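Lactate utilization protein C (Deinococcus radiodurans, PDB 2G40) may function in L-lactate utilization, as a homodimeric member of the LutC/YkgG family. Local coordinates at residues 159-164 with 215-220; 92-97 with 126-131; 55-60 with 166-171. All blocks are in the same frame, centred on the assembly; numbering follows the deposited sequence.

Contact 1 of 3, residues 159-164 with 215-220; sequences PDFHIC and PRRLQV
Asp160 and Arg216 meet just ahead of strands 161-164 and 217-220, parallel neighbours in a Rossmann-like sheet. Arg216 grips the carboxylate side-on with two nitrogens: NE donates to the syn lone pair of Asp160 OD1 at 3.0 Å, while NH2 reaches OD2 from above the carboxylate plane. The two flat groups are strongly turned, 55° apart. The backbone N of Arg216 also donates to OD1, which has a further partner in the amide of Gly211. With CG of Asp160 anti to the backbone N (chi1 -157°), the carboxylate swings back to the arginine although its CB points away.

One residue on, the Arg217 guanidinium lies over one face of the Phe161 ring, a cation-pi stack with CZ 3.9 Å from the ring centroid; CG1 of Ile163 covers the opposite face. A water links Arg217 NH1 to Asp160 OD2. Along the strands, His162 N donates to Arg217 O at 2.9 Å and His162 O accepts from Gln219 N at 2.8 Å. The chemistry thus divides: backbone bonds set the register, while at the exposed margin Arg216 engages Asp160 and Arg217 stacks on Phe161, which probably stabilises both positive charges.

Contact 2 of 3, residues 92-97 with 126-131; sequences RVIVPA and DAVLTG
Val93 and Leu129 meet on one face of a short parallel strand pair, where CG2 of Val93 packs against CB of Leu129 at 3.8 Å. The same methyl also borders CB of Ala127, so a single valine branch bridges two residues of the partner strand. It lies anti to the backbone N, while CG1 takes the crowded position between N and the carbonyl carbon (chi1 56°). On the other face Ile94 and Val128 form the matching apolar pair: the branched CB of Ile94 lies 4.0 Å from CG2 of Val128, their side chains set at a slant to one another.

Between these two layers runs the backbone. Ile94 N donates to Ala127 O at 2.8 Å, and Ile94 O accepts from Leu129 N, so Ile94 is held through both its amide and its carbonyl. Strands 92-94 and 127-130 cross at -41°, a strong twist for neighbouring strands, and beyond Ile94 the chains diverge toward Pro96 and Thr130.

At the other end the contact turns polar. Arg92 O accepts the amide of Ala127, N to O 3.1 Å. In return OD2 of Asp126 accepts the backbone N of Arg92 at 3.0 Å, met on its anti side and 22° out of the carboxylate plane. Main chain and carboxylate thereby close the edge together, without a salt bridge between the two side chains.

In the Rossmann-like parallel sheet, strand 92-94 lies between 127-130 and 109-111, and 127-130 in turn adjoins 161-167. Helix 79-87 packs on the Val93 face, with Leu87 against Val93 and Ala127 and Ile83 against Leu129, whereas Ile94 rests beside Leu111 and Pro159.

Contact 3 of 3, residues 55-60 with 166-171; sequences EILHQF and VREDQI
Ile171 fits against three side chains of helix 53-66, which packs here on the 3-10 turn 168-170 and its flanks, where the chain leaves strand 161-167 of the Rossmann-like sheet for strand 171-172. Its two methyl groups work separately. CG2 meets CG2 of Ile56 at 3.6 Å, the two side chains lying alongside and pointing opposite ways. CD1 touches both CD2 of Leu57 and CD2 of Phe60, and each of those side chains crosses the isoleucine at about a right angle.

The Phe60 ring turns a face to Ile171, with CG1 4.2 Å above its plane and displaced toward the rim. Its CG lies anti to the backbone N (chi1 -179°), a torsion that directs the ring toward Ile171 and Val166, whose CG1 is approached by CE2. Val220 and Val222 of strand 217-223 continue this apolar surface.

The CG carbon of Glu168 lies beside both methyls of Leu57, while its carboxylate turns to a salt bridge with Arg53 at the start of the same helix. No hydrogen bond joins the two segments; the tightest point is Leu57 CD2 against Ile171 CD1, 3.4 Å apart, closer than usual van der Waals contact.

Overall arrangement
All three contacts draw on one parallel sheet, in which strand 161-167 has 217-223 on one side and 127-130 on the other. Contacts 1 and 2, centres about 10 Å apart, meet directly: His162 NE2 lies 2.7 Å from Thr130 OG1, a probable hydrogen bond, and Ile163 N approaches Val128 O at 2.8 Å. Contact 3 uses the far end of strand 161-167, its centre about 18 Å from that of contact 1, where Val220 CG1 touches Phe60 CE2 at 4.0 Å. Contacts 2 and 3 do not touch and lie on opposite sides of the chain's centre. Along the sequence, contact 2 is nested within the loop closed by contact 3, while the segments of contacts 1 and 3 alternate.

Contact 1 of 3, residues 159-164 with 215-220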
ATOM      1  N   PRO A 159      -7.722  -8.533  -6.970  1.00 16.47           N
ATOM      2  CA  PRO A 159      -7.629  -9.276  -8.229  1.00 16.39           C
ATOM      3  C   PRO A 159      -6.227  -9.863  -8.442  1.00 19.14           C
ATOM      4  O   PRO A 159      -5.253  -9.339  -7.913  1.00 20.76           O
ATOM      5  CB  PRO A 159      -7.922  -8.204  -9.294  1.00 18.99           C
ATOM      6  CG  PRO A 159      -8.658  -7.141  -8.547  1.00 17.78           C
ATOM      7  CD  PRO A 159      -8.006  -7.118  -7.212  1.00 17.84           C
ATOM      8  N   ASP A 160      -6.132 -10.927  -9.220  1.00 17.46           N
ATOM      9  CA  ASP A 160      -4.876 -11.673  -9.315  1.00 16.28           C
ATOM     10  C   ASP A 160      -3.938 -11.224 -10.418  1.00 14.78           C
ATOM     11  O   ASP A 160      -2.810 -11.698 -10.486  1.00 15.42           O
ATOM     12  CB  ASP A 160      -5.197 -13.130  -9.501  1.00 14.86           C
ATOM     13  CG  ASP A 160      -4.062 -14.042  -9.078  1.00 20.86           C
ATOM     14  OD1 ASP A 160      -3.408 -13.776  -8.050  1.00 17.18           O
ATOM     15  OD2 ASP A 160      -3.864 -15.045  -9.769  1.00 21.85           O
ATOM     16  N   PHE A 161      -4.391 -10.324 -11.281  1.00 14.69           N
ATOM     17  CA  PHE A 161      -3.635  -9.875 -12.428  1.00 14.80           C
ATOM     18  C   PHE A 161      -3.824  -8.382 -12.535  1.00 14.93           C
ATOM     19  O   PHE A 161      -4.949  -7.917 -12.625  1.00 16.07           O
ATOM     20  CB  PHE A 161      -4.143 -10.558 -13.697  1.00 14.78           C
ATOM     21  CG  PHE A 161      -3.479 -10.110 -14.991  1.00 12.93           C
ATOM     22  CD1 PHE A 161      -2.184  -9.631 -15.035  1.00 14.95           C
ATOM     23  CD2 PHE A 161      -4.179 -10.226 -16.182  1.00 17.94           C
ATOM     24  CE1 PHE A 161      -1.592  -9.252 -16.250  1.00 12.43           C
ATOM     25  CE2 PHE A 161      -3.596  -9.857 -17.389  1.00 21.70           C
ATOM     26  CZ  PHE A 161      -2.318  -9.382 -17.424  1.00 16.60           C
ATOM     27  N   HIS A 162      -2.714  -7.642 -12.427  1.00 14.60           N
ATOM     28  CA  HIS A 162      -2.695  -6.186 -12.463  1.00 16.15           C
ATOM     29  C   HIS A 162      -2.020  -5.804 -13.767  1.00 16.90           C
ATOM     30  O   HIS A 162      -0.921  -6.270 -14.067  1.00 18.46           O
ATOM     31  CB  HIS A 162      -1.902  -5.676 -11.252  1.00 16.29           C
ATOM     32  CG  HIS A 162      -1.845  -4.183 -11.103  1.00 16.46           C
ATOM     33  ND1 HIS A 162      -1.024  -3.575 -10.183  1.00 21.85           N
ATOM     34  CD2 HIS A 162      -2.495  -3.185 -11.748  1.00 16.99           C
ATOM     35  CE1 HIS A 162      -1.169  -2.264 -10.263  1.00 21.43           C
ATOM     36  NE2 HIS A 162      -2.050  -1.999 -11.214  1.00 18.30           N
ATOM     37  N   ILE A 163      -2.726  -5.019 -14.562  1.00 16.37           N
ATOM     38  CA  ILE A 163      -2.179  -4.348 -15.728  1.00 17.88           C
ATOM     39  C   ILE A 163      -2.005  -2.882 -15.360  1.00 17.37           C
ATOM     40  O   ILE A 163      -2.984  -2.171 -15.108  1.00 15.75           O
ATOM     41  CB  ILE A 163      -3.095  -4.425 -16.949  1.00 16.66           C
ATOM     42  CG1 ILE A 163      -3.380  -5.898 -17.311  1.00 15.70           C
ATOM     43  CG2 ILE A 163      -2.439  -3.702 -18.127  1.00 20.63           C
ATOM     44  CD1 ILE A 163      -4.442  -6.089 -18.395  1.00 15.59           C
ATOM     45  N   CYS A 164      -0.754  -2.442 -15.318  1.00 16.41           N
ATOM     46  CA  CYS A 164      -0.443  -1.115 -14.840  1.00 16.66           C
ATOM     47  C   CYS A 164       0.204  -0.308 -15.953  1.00 16.20           C
ATOM     48  O   CYS A 164       1.270  -0.675 -16.478  1.00 15.66           O
ATOM     49  CB  CYS A 164       0.491  -1.219 -13.643  1.00 17.24           C
ATOM     50  SG  CYS A 164       0.896   0.360 -12.977  1.00 20.53           S
ATOM     51  N   PRO A 215      -1.644  -9.537  -6.314  1.00 17.17           N
ATOM     52  CA  PRO A 215      -1.694 -10.073  -7.671  1.00 17.78           C
ATOM     53  C   PRO A 215      -0.473 -10.900  -7.970  1.00 17.81           C
ATOM     54  O   PRO A 215       0.649 -10.436  -7.774  1.00 21.35           O
ATOM     55  CB  PRO A 215      -1.727  -8.796  -8.531  1.00 17.12           C
ATOM     56  CG  PRO A 215      -2.440  -7.834  -7.678  1.00 19.46           C
ATOM     57  CD  PRO A 215      -1.912  -8.089  -6.306  1.00 19.25           C
ATOM     58  N   ARG A 216      -0.678 -12.121  -8.461  1.00 17.60           N
ATOM     59  CA  ARG A 216       0.423 -13.009  -8.792  1.00 18.27           C
ATOM     60  C   ARG A 216       0.963 -12.734 -10.186  1.00 17.92           C
ATOM     61  O   ARG A 216       2.033 -13.229 -10.556  1.00 18.36           O
ATOM     62  CB  ARG A 216      -0.013 -14.462  -8.646  1.00 17.21           C
ATOM     63  CG  ARG A 216      -0.181 -14.853  -7.185  1.00 15.99           C
ATOM     64  CD  ARG A 216      -0.742 -16.219  -7.004  1.00 16.43           C
ATOM     65  NE  ARG A 216      -2.053 -16.381  -7.629  1.00 17.39           N
ATOM     66  CZ  ARG A 216      -2.776 -17.496  -7.573  1.00 14.57           C
ATOM     67  NH1 ARG A 216      -2.344 -18.547  -6.908  1.00 15.01           N
ATOM     68  NH2 ARG A 216      -3.953 -17.556  -8.187  1.00 16.58           N
ATOM     69  N   ARG A 217       0.230 -11.910 -10.932  1.00 18.54           N
ATOM     70  CA  ARG A 217       0.579 -11.539 -12.281  1.00 19.08           C
ATOM     71  C   ARG A 217       0.530 -10.037 -12.433  1.00 16.79           C
ATOM     72  O   ARG A 217      -0.431  -9.378 -12.017  1.00 15.38           O
ATOM     73  CB  ARG A 217      -0.366 -12.202 -13.271  1.00 18.92           C
ATOM     74  CG  ARG A 217      -0.317 -13.733 -13.217  1.00 24.59           C
ATOM     75  CD  ARG A 217      -1.496 -14.343 -13.964  1.00 26.99           C
ATOM     76  NE  ARG A 217      -1.468 -13.903 -15.359  1.00 37.40           N
ATOM     77  CZ  ARG A 217      -2.534 -13.581 -16.092  1.00 31.88           C
ATOM     78  NH1 ARG A 217      -3.759 -13.625 -15.582  1.00 29.60           N
ATOM     79  NH2 ARG A 217      -2.364 -13.195 -17.349  1.00 33.82           N
ATOM     80  N   LEU A 218       1.600  -9.489 -12.983  1.00 16.79           N
ATOM     81  CA  LEU A 218       1.667  -8.070 -13.257  1.00 15.63           C
ATOM     82  C   LEU A 218       2.147  -7.859 -14.669  1.00 16.04           C
ATOM     83  O   LEU A 218       3.143  -8.469 -15.104  1.00 16.57           O
ATOM     84  CB  LEU A 218       2.593  -7.350 -12.267  1.00 16.87           C
ATOM     85  CG  LEU A 218       2.972  -5.902 -12.636  1.00 16.97           C
ATOM     86  CD1 LEU A 218       1.768  -4.978 -12.630  1.00 20.94           C
ATOM     87  CD2 LEU A 218       4.094  -5.446 -11.689  1.00 18.11           C
ATOM     88  N   GLN A 219       1.388  -7.045 -15.395  1.00 15.04           N
ATOM     89  CA  GLN A 219       1.791  -6.560 -16.714  1.00 15.09           C
ATOM     90  C   GLN A 219       2.014  -5.073 -16.594  1.00 16.61           C
ATOM     91  O   GLN A 219       1.108  -4.334 -16.251  1.00 17.89           O
ATOM     92  CB  GLN A 219       0.708  -6.818 -17.748  1.00 14.83           C
ATOM     93  CG  GLN A 219       0.911  -6.119 -19.095  1.00 18.98           C
ATOM     94  CD  GLN A 219       1.894  -6.843 -19.979  1.00 16.71           C
ATOM     95  OE1 GLN A 219       1.666  -7.985 -20.344  1.00 19.53           O
ATOM     96  NE2 GLN A 219       2.991  -6.177 -20.338  1.00 16.29           N
ATOM     97  N   VAL A 220       3.217  -4.640 -16.913  1.00 16.59           N
ATOM     98  CA  VAL A 220       3.539  -3.239 -16.993  1.00 15.50           C
ATOM     99  C   VAL A 220       3.531  -2.842 -18.460  1.00 17.99           C
ATOM    100  O   VAL A 220       4.138  -3.495 -19.312  1.00 16.49           O
ATOM    101  CB  VAL A 220       4.935  -2.922 -16.375  1.00 17.79           C
ATOM    102  CG1 VAL A 220       5.315  -1.470 -16.626  1.00 16.13           C
ATOM    103  CG2 VAL A 220       4.969  -3.271 -14.886  1.00 18.21           C
TER
HETATM  104  O   HOH W   1      -4.564 -14.782 -12.835  1.00 44.38           O

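Contact 2 of 3, residues 92-97 with 126-131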
ATOM      1  N   ARG A  92     -12.438  -9.970 -18.235  1.00 21.63           N
ATOM      2  CA  ARG A  92     -13.207  -9.360 -17.134  1.00 20.89           C
ATOM      3  C   ARG A  92     -12.265  -8.465 -16.332  1.00 18.99           C
ATOM      4  O   ARG A  92     -11.547  -8.924 -15.431  1.00 18.21           O
ATOM      5  CB  ARG A  92     -13.853 -10.426 -16.248  1.00 20.69           C
ATOM      6  CG  ARG A  92     -14.761  -9.868 -15.182  1.00 23.02           C
ATOM      7  CD  ARG A  92     -15.489 -10.979 -14.379  1.00 28.23           C
ATOM      8  NE  ARG A  92     -16.848 -10.575 -14.020  1.00 37.12           N
ATOM      9  CZ  ARG A  92     -17.878 -10.550 -14.868  1.00 44.12           C
ATOM     10  NH1 ARG A  92     -17.730 -10.889 -16.151  1.00 42.32           N
ATOM     11  NH2 ARG A  92     -19.071 -10.162 -14.433  1.00 45.04           N
ATOM     12  N   VAL A  93     -12.252  -7.188 -16.695  1.00 16.59           N
ATOM     13  CA  VAL A  93     -11.247  -6.244 -16.210  1.00 15.12           C
ATOM     14  C   VAL A  93     -11.900  -5.111 -15.423  1.00 15.12           C
ATOM     15  O   VAL A  93     -12.833  -4.451 -15.909  1.00 16.54           O
ATOM     16  CB  VAL A  93     -10.384  -5.672 -17.386  1.00 14.36           C
ATOM     17  CG1 VAL A  93     -11.259  -5.006 -18.472  1.00 16.14           C
ATOM     18  CG2 VAL A  93      -9.329  -4.726 -16.852  1.00 18.86           C
ATOM     19  N   ILE A  94     -11.384  -4.882 -14.214  1.00 15.04           N
ATOM     20  CA  ILE A  94     -11.837  -3.785 -13.359  1.00 14.73           C
ATOM     21  C   ILE A  94     -11.196  -2.501 -13.832  1.00 15.03           C
ATOM     22  O   ILE A  94      -9.981  -2.442 -13.954  1.00 11.90           O
ATOM     23  CB  ILE A  94     -11.427  -4.026 -11.908  1.00 14.26           C
ATOM     24  CG1 ILE A  94     -12.109  -5.266 -11.363  1.00 13.82           C
ATOM     25  CG2 ILE A  94     -11.775  -2.825 -11.025  1.00 17.71           C
ATOM     26  CD1 ILE A  94     -11.304  -5.925 -10.232  1.00 20.50           C
ATOM     27  N   VAL A  95     -12.010  -1.486 -14.096  1.00 13.92           N
ATOM     28  CA  VAL A  95     -11.538  -0.248 -14.697  1.00 14.74           C
ATOM     29  C   VAL A  95     -11.921   0.912 -13.787  1.00 17.59           C
ATOM     30  O   VAL A  95     -13.090   1.267 -13.702  1.00 17.41           O
ATOM     31  CB  VAL A  95     -12.124  -0.056 -16.125  1.00 14.65           C
ATOM     32  CG1 VAL A  95     -11.601   1.218 -16.780  1.00 17.29           C
ATOM     33  CG2 VAL A  95     -11.743  -1.242 -16.999  1.00 12.61           C
ATOM     34  N   PRO A  96     -10.937   1.479 -13.077  1.00 18.68           N
ATOM     35  CA  PRO A  96     -11.167   2.694 -12.300  1.00 17.58           C
ATOM     36  C   PRO A  96     -11.743   3.821 -13.153  1.00 14.81           C
ATOM     37  O   PRO A  96     -11.436   3.942 -14.340  1.00 14.84           O
ATOM     38  CB  PRO A  96      -9.763   3.079 -11.836  1.00 17.70           C
ATOM     39  CG  PRO A  96      -9.015   1.782 -11.795  1.00 18.25           C
ATOM     40  CD  PRO A  96      -9.548   1.015 -12.956  1.00 16.88           C
ATOM     41  N   ALA A  97     -12.577   4.638 -12.522  1.00 17.79           N
ATOM     42  CA  ALA A  97     -13.366   5.672 -13.191  1.00 17.49           C
ATOM     43  C   ALA A  97     -12.515   6.645 -14.013  1.00 19.48           C
ATOM     44  O   ALA A  97     -12.960   7.178 -15.037  1.00 20.14           O
ATOM     45  CB  ALA A  97     -14.217   6.439 -12.128  1.00 20.35           C
ATOM     46  N   ASP A 126     -10.940 -10.908 -13.829  1.00 19.38           N
ATOM     47  CA  ASP A 126      -9.741 -11.481 -14.443  1.00 19.94           C
ATOM     48  C   ASP A 126      -8.536 -10.587 -14.222  1.00 21.95           C
ATOM     49  O   ASP A 126      -7.414 -11.070 -14.077  1.00 21.36           O
ATOM     50  CB  ASP A 126      -9.955 -11.721 -15.939  1.00 19.85           C
ATOM     51  CG  ASP A 126     -10.957 -12.827 -16.219  1.00 20.44           C
ATOM     52  OD1 ASP A 126     -10.969 -13.827 -15.470  1.00 21.01           O
ATOM     53  OD2 ASP A 126     -11.722 -12.719 -17.212  1.00 19.90           O
ATOM     54  N   ALA A 127      -8.770  -9.277 -14.183  1.00 18.79           N
ATOM     55  CA  ALA A 127      -7.691  -8.323 -14.116  1.00 16.06           C
ATOM     56  C   ALA A 127      -8.212  -6.994 -13.585  1.00 16.72           C
ATOM     57  O   ALA A 127      -9.418  -6.739 -13.556  1.00 16.40           O
ATOM     58  CB  ALA A 127      -7.075  -8.120 -15.508  1.00 16.83           C
ATOM     59  N   VAL A 128      -7.275  -6.164 -13.162  1.00 17.80           N
ATOM     60  CA  VAL A 128      -7.527  -4.773 -12.877  1.00 15.81           C
ATOM     61  C   VAL A 128      -6.557  -3.971 -13.735  1.00 16.20           C
ATOM     62  O   VAL A 128      -5.398  -4.351 -13.910  1.00 15.21           O
ATOM     63  CB  VAL A 128      -7.339  -4.454 -11.375  1.00 16.23           C
ATOM     64  CG1 VAL A 128      -5.904  -4.816 -10.861  1.00 15.48           C
ATOM     65  CG2 VAL A 128      -7.687  -3.000 -11.097  1.00 16.58           C
ATOM     66  N   LEU A 129      -7.050  -2.849 -14.238  1.00 16.94           N
ATOM     67  CA  LEU A 129      -6.293  -1.965 -15.100  1.00 16.70           C
ATOM     68  C   LEU A 129      -6.120  -0.657 -14.355  1.00 16.70           C
ATOM     69  O   LEU A 129      -7.102  -0.082 -13.892  1.00 16.78           O
ATOM     70  CB  LEU A 129      -7.062  -1.722 -16.401  1.00 16.04           C
ATOM     71  CG  LEU A 129      -6.503  -0.631 -17.315  1.00 20.43           C
ATOM     72  CD1 LEU A 129      -5.137  -1.044 -17.837  1.00 21.21           C
ATOM     73  CD2 LEU A 129      -7.430  -0.324 -18.442  1.00 18.55           C
ATOM     74  N   THR A 130      -4.876  -0.208 -14.186  1.00 16.95           N
ATOM     75  CA  THR A 130      -4.634   1.061 -13.510  1.00 18.48           C
ATOM     76  C   THR A 130      -3.533   1.856 -14.166  1.00 17.17           C
ATOM     77  O   THR A 130      -2.689   1.319 -14.884  1.00 17.25           O
ATOM     78  CB  THR A 130      -4.203   0.917 -12.005  1.00 19.87           C
ATOM     79  OG1 THR A 130      -2.818   0.528 -11.925  1.00 18.04           O
ATOM     80  CG2 THR A 130      -5.059  -0.075 -11.262  1.00 23.17           C
ATOM     81  N   GLY A 131      -3.553   3.147 -13.869  1.00 18.82           N
ATOM     82  CA  GLY A 131      -2.391   4.004 -14.045  1.00 19.59           C
ATOM     83  C   GLY A 131      -1.524   3.899 -12.804  1.00 19.27           C
ATOM     84  O   GLY A 131      -1.598   2.935 -12.035  1.00 16.52           O
TER

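Contact 3 of 3, residues 55-60 with 166-171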
ATOM      1  N   GLU A  55      18.588   5.039 -20.709  1.00 17.35           N
ATOM      2  CA  GLU A  55      19.138   4.175 -19.658  1.00 15.39           C
ATOM      3  C   GLU A  55      18.148   3.930 -18.524  1.00 15.39           C
ATOM      4  O   GLU A  55      18.061   2.819 -17.977  1.00 15.42           O
ATOM      5  CB  GLU A  55      20.397   4.797 -19.091  1.00 15.29           C
ATOM      6  CG  GLU A  55      21.566   4.807 -20.043  1.00 21.16           C
ATOM      7  CD  GLU A  55      22.708   5.664 -19.554  1.00 16.09           C
ATOM      8  OE1 GLU A  55      22.474   6.742 -18.969  1.00 20.54           O
ATOM      9  OE2 GLU A  55      23.871   5.262 -19.775  1.00 27.23           O
ATOM     10  N   ILE A  56      17.394   4.966 -18.182  1.00 13.22           N
ATOM     11  CA  ILE A  56      16.345   4.858 -17.176  1.00 15.00           C
ATOM     12  C   ILE A  56      15.261   3.857 -17.615  1.00 14.90           C
ATOM     13  O   ILE A  56      14.878   2.987 -16.843  1.00 16.35           O
ATOM     14  CB  ILE A  56      15.734   6.246 -16.846  1.00 14.42           C
ATOM     15  CG1 ILE A  56      16.759   7.104 -16.108  1.00 16.69           C
ATOM     16  CG2 ILE A  56      14.471   6.096 -16.002  1.00 13.45           C
ATOM     17  CD1 ILE A  56      16.311   8.552 -15.951  1.00 17.03           C
ATOM     18  N   LEU A  57      14.769   3.999 -18.848  1.00 15.61           N
ATOM     19  CA  LEU A  57      13.773   3.096 -19.407  1.00 17.97           C
ATOM     20  C   LEU A  57      14.275   1.659 -19.426  1.00 16.36           C
ATOM     21  O   LEU A  57      13.576   0.723 -19.005  1.00 17.54           O
ATOM     22  CB  LEU A  57      13.391   3.554 -20.819  1.00 18.74           C
ATOM     23  CG  LEU A  57      12.483   4.794 -20.825  1.00 26.10           C
ATOM     24  CD1 LEU A  57      12.320   5.352 -22.218  1.00 33.41           C
ATOM     25  CD2 LEU A  57      11.122   4.476 -20.220  1.00 31.07           C
ATOM     26  N   HIS A  58      15.514   1.485 -19.869  1.00 16.98           N
ATOM     27  CA  HIS A  58      16.113   0.157 -19.910  1.00 17.94           C
ATOM     28  C   HIS A  58      16.292  -0.413 -18.519  1.00 14.78           C
ATOM     29  O   HIS A  58      16.009  -1.570 -18.279  1.00 13.95           O
ATOM     30  CB  HIS A  58      17.447   0.197 -20.632  1.00 18.96           C
ATOM     31  CG  HIS A  58      17.317   0.427 -22.103  1.00 19.51           C
ATOM     32  ND1 HIS A  58      18.389   0.770 -22.895  1.00 19.17           N
ATOM     33  CD2 HIS A  58      16.246   0.356 -22.929  1.00 24.34           C
ATOM     34  CE1 HIS A  58      17.983   0.909 -24.144  1.00 21.62           C
ATOM     35  NE2 HIS A  58      16.695   0.633 -24.196  1.00 17.91           N
ATOM     36  N   GLN A  59      16.714   0.418 -17.586  1.00 16.09           N
ATOM     37  CA  GLN A  59      16.813  -0.013 -16.193  1.00 15.49           C
ATOM     38  C   GLN A  59      15.477  -0.428 -15.575  1.00 15.15           C
ATOM     39  O   GLN A  59      15.393  -1.450 -14.889  1.00 15.01           O
ATOM     40  CB  GLN A  59      17.456   1.102 -15.375  1.00 15.73           C
ATOM     41  CG  GLN A  59      17.608   0.776 -13.907  1.00 15.43           C
ATOM     42  CD  GLN A  59      18.339   1.861 -13.201  1.00 16.83           C
ATOM     43  OE1 GLN A  59      17.819   2.962 -13.009  1.00 19.04           O
ATOM     44  NE2 GLN A  59      19.545   1.571 -12.809  1.00 18.65           N
ATOM     45  N   PHE A  60      14.435   0.366 -15.811  1.00 15.38           N
ATOM     46  CA  PHE A  60      13.108   0.097 -15.291  1.00 15.09           C
ATOM     47  C   PHE A  60      12.648  -1.243 -15.835  1.00 15.75           C
ATOM     48  O   PHE A  60      12.215  -2.108 -15.072  1.00 16.43           O
ATOM     49  CB  PHE A  60      12.145   1.210 -15.712  1.00 14.50           C
ATOM     50  CG  PHE A  60      10.732   1.045 -15.213  1.00 13.57           C
ATOM     51  CD1 PHE A  60      10.457   0.932 -13.859  1.00 15.04           C
ATOM     52  CD2 PHE A  60       9.664   1.040 -16.117  1.00 14.95           C
ATOM     53  CE1 PHE A  60       9.138   0.818 -13.395  1.00 16.37           C
ATOM     54  CE2 PHE A  60       8.365   0.910 -15.685  1.00 18.12           C
ATOM     55  CZ  PHE A  60       8.093   0.803 -14.297  1.00 20.82           C
ATOM     56  N   VAL A 166       2.082   2.881 -17.293  1.00 15.97           N
ATOM     57  CA  VAL A 166       3.047   3.838 -16.775  1.00 17.11           C
ATOM     58  C   VAL A 166       3.432   4.729 -17.935  1.00 17.22           C
ATOM     59  O   VAL A 166       3.965   4.261 -18.914  1.00 16.02           O
ATOM     60  CB  VAL A 166       4.291   3.103 -16.266  1.00 15.80           C
ATOM     61  CG1 VAL A 166       5.345   4.120 -15.784  1.00 21.01           C
ATOM     62  CG2 VAL A 166       3.920   2.096 -15.174  1.00 18.39           C
ATOM     63  N   ARG A 167       3.155   6.024 -17.849  1.00 18.55           N
ATOM     64  CA  ARG A 167       3.587   6.917 -18.911  1.00 18.53           C
ATOM     65  C   ARG A 167       5.096   7.032 -18.843  1.00 19.46           C
ATOM     66  O   ARG A 167       5.636   7.061 -17.760  1.00 17.44           O
ATOM     67  CB  ARG A 167       2.977   8.284 -18.742  1.00 20.83           C
ATOM     68  CG  ARG A 167       1.483   8.301 -18.771  1.00 22.85           C
ATOM     69  CD  ARG A 167       0.967   9.684 -19.095  1.00 32.95           C
ATOM     70  NE  ARG A 167       1.509  10.669 -18.171  1.00 32.75           N
ATOM     71  CZ  ARG A 167       1.038  10.882 -16.943  1.00 38.86           C
ATOM     72  NH1 ARG A 167      -0.012  10.201 -16.489  1.00 39.39           N
ATOM     73  NH2 ARG A 167       1.611  11.795 -16.168  1.00 41.16           N
ATOM     74  N   GLU A 168       5.773   7.084 -19.987  1.00 20.44           N
ATOM     75  CA  GLU A 168       7.219   7.263 -20.006  1.00 21.56           C
ATOM     76  C   GLU A 168       7.652   8.395 -19.062  1.00 21.46           C
ATOM     77  O   GLU A 168       8.625   8.239 -18.318  1.00 21.08           O
ATOM     78  CB  GLU A 168       7.713   7.519 -21.430  1.00 22.85           C
ATOM     79  CG  GLU A 168       9.216   7.712 -21.567  1.00 29.83           C
ATOM     80  CD  GLU A 168       9.703   9.137 -21.312  1.00 36.53           C
ATOM     81  OE1 GLU A 168       8.897  10.098 -21.336  1.00 35.95           O
ATOM     82  OE2 GLU A 168      10.921   9.284 -21.088  1.00 37.82           O
ATOM     83  N   ASP A 169       6.904   9.504 -19.061  1.00 21.27           N
ATOM     84  CA  ASP A 169       7.233  10.685 -18.245  1.00 23.73           C
ATOM     85  C   ASP A 169       6.969  10.533 -16.757  1.00 22.07           C
ATOM     86  O   ASP A 169       7.276  11.430 -15.980  1.00 22.99           O
ATOM     87  CB  ASP A 169       6.527  11.945 -18.777  1.00 24.60           C
ATOM     88  CG  ASP A 169       5.009  11.890 -18.644  1.00 32.91           C
ATOM     89  OD1 ASP A 169       4.474  11.012 -17.948  1.00 37.51           O
ATOM     90  OD2 ASP A 169       4.341  12.748 -19.250  1.00 42.02           O
ATOM     91  N   GLN A 170       6.408   9.403 -16.353  1.00 20.18           N
ATOM     92  CA  GLN A 170       6.204   9.110 -14.941  1.00 20.64           C
ATOM     93  C   GLN A 170       7.352   8.291 -14.364  1.00 19.10           C
ATOM     94  O   GLN A 170       7.361   7.986 -13.171  1.00 18.30           O
ATOM     95  CB  GLN A 170       4.909   8.309 -14.736  1.00 20.07           C
ATOM     96  CG  GLN A 170       3.655   9.112 -14.891  1.00 24.95           C
ATOM     97  CD  GLN A 170       2.446   8.250 -14.675  1.00 21.54           C
ATOM     98  OE1 GLN A 170       2.222   7.304 -15.415  1.00 19.85           O
ATOM     99  NE2 GLN A 170       1.659   8.574 -13.675  1.00 24.98           N
ATOM    100  N   ILE A 171       8.298   7.897 -15.203  1.00 17.91           N
ATOM    101  CA  ILE A 171       9.399   7.079 -14.731  1.00 15.80           C
ATOM    102  C   ILE A 171      10.561   7.999 -14.345  1.00 19.57           C
ATOM    103  O   ILE A 171      11.006   8.796 -15.157  1.00 19.13           O
ATOM    104  CB  ILE A 171       9.856   6.087 -15.802  1.00 17.20           C
ATOM    105  CG1 ILE A 171       8.695   5.173 -16.217  1.00 15.38           C
ATOM    106  CG2 ILE A 171      11.043   5.302 -15.288  1.00 14.54           C
ATOM    107  CD1 ILE A 171       8.934   4.468 -17.561  1.00 17.92           C
TER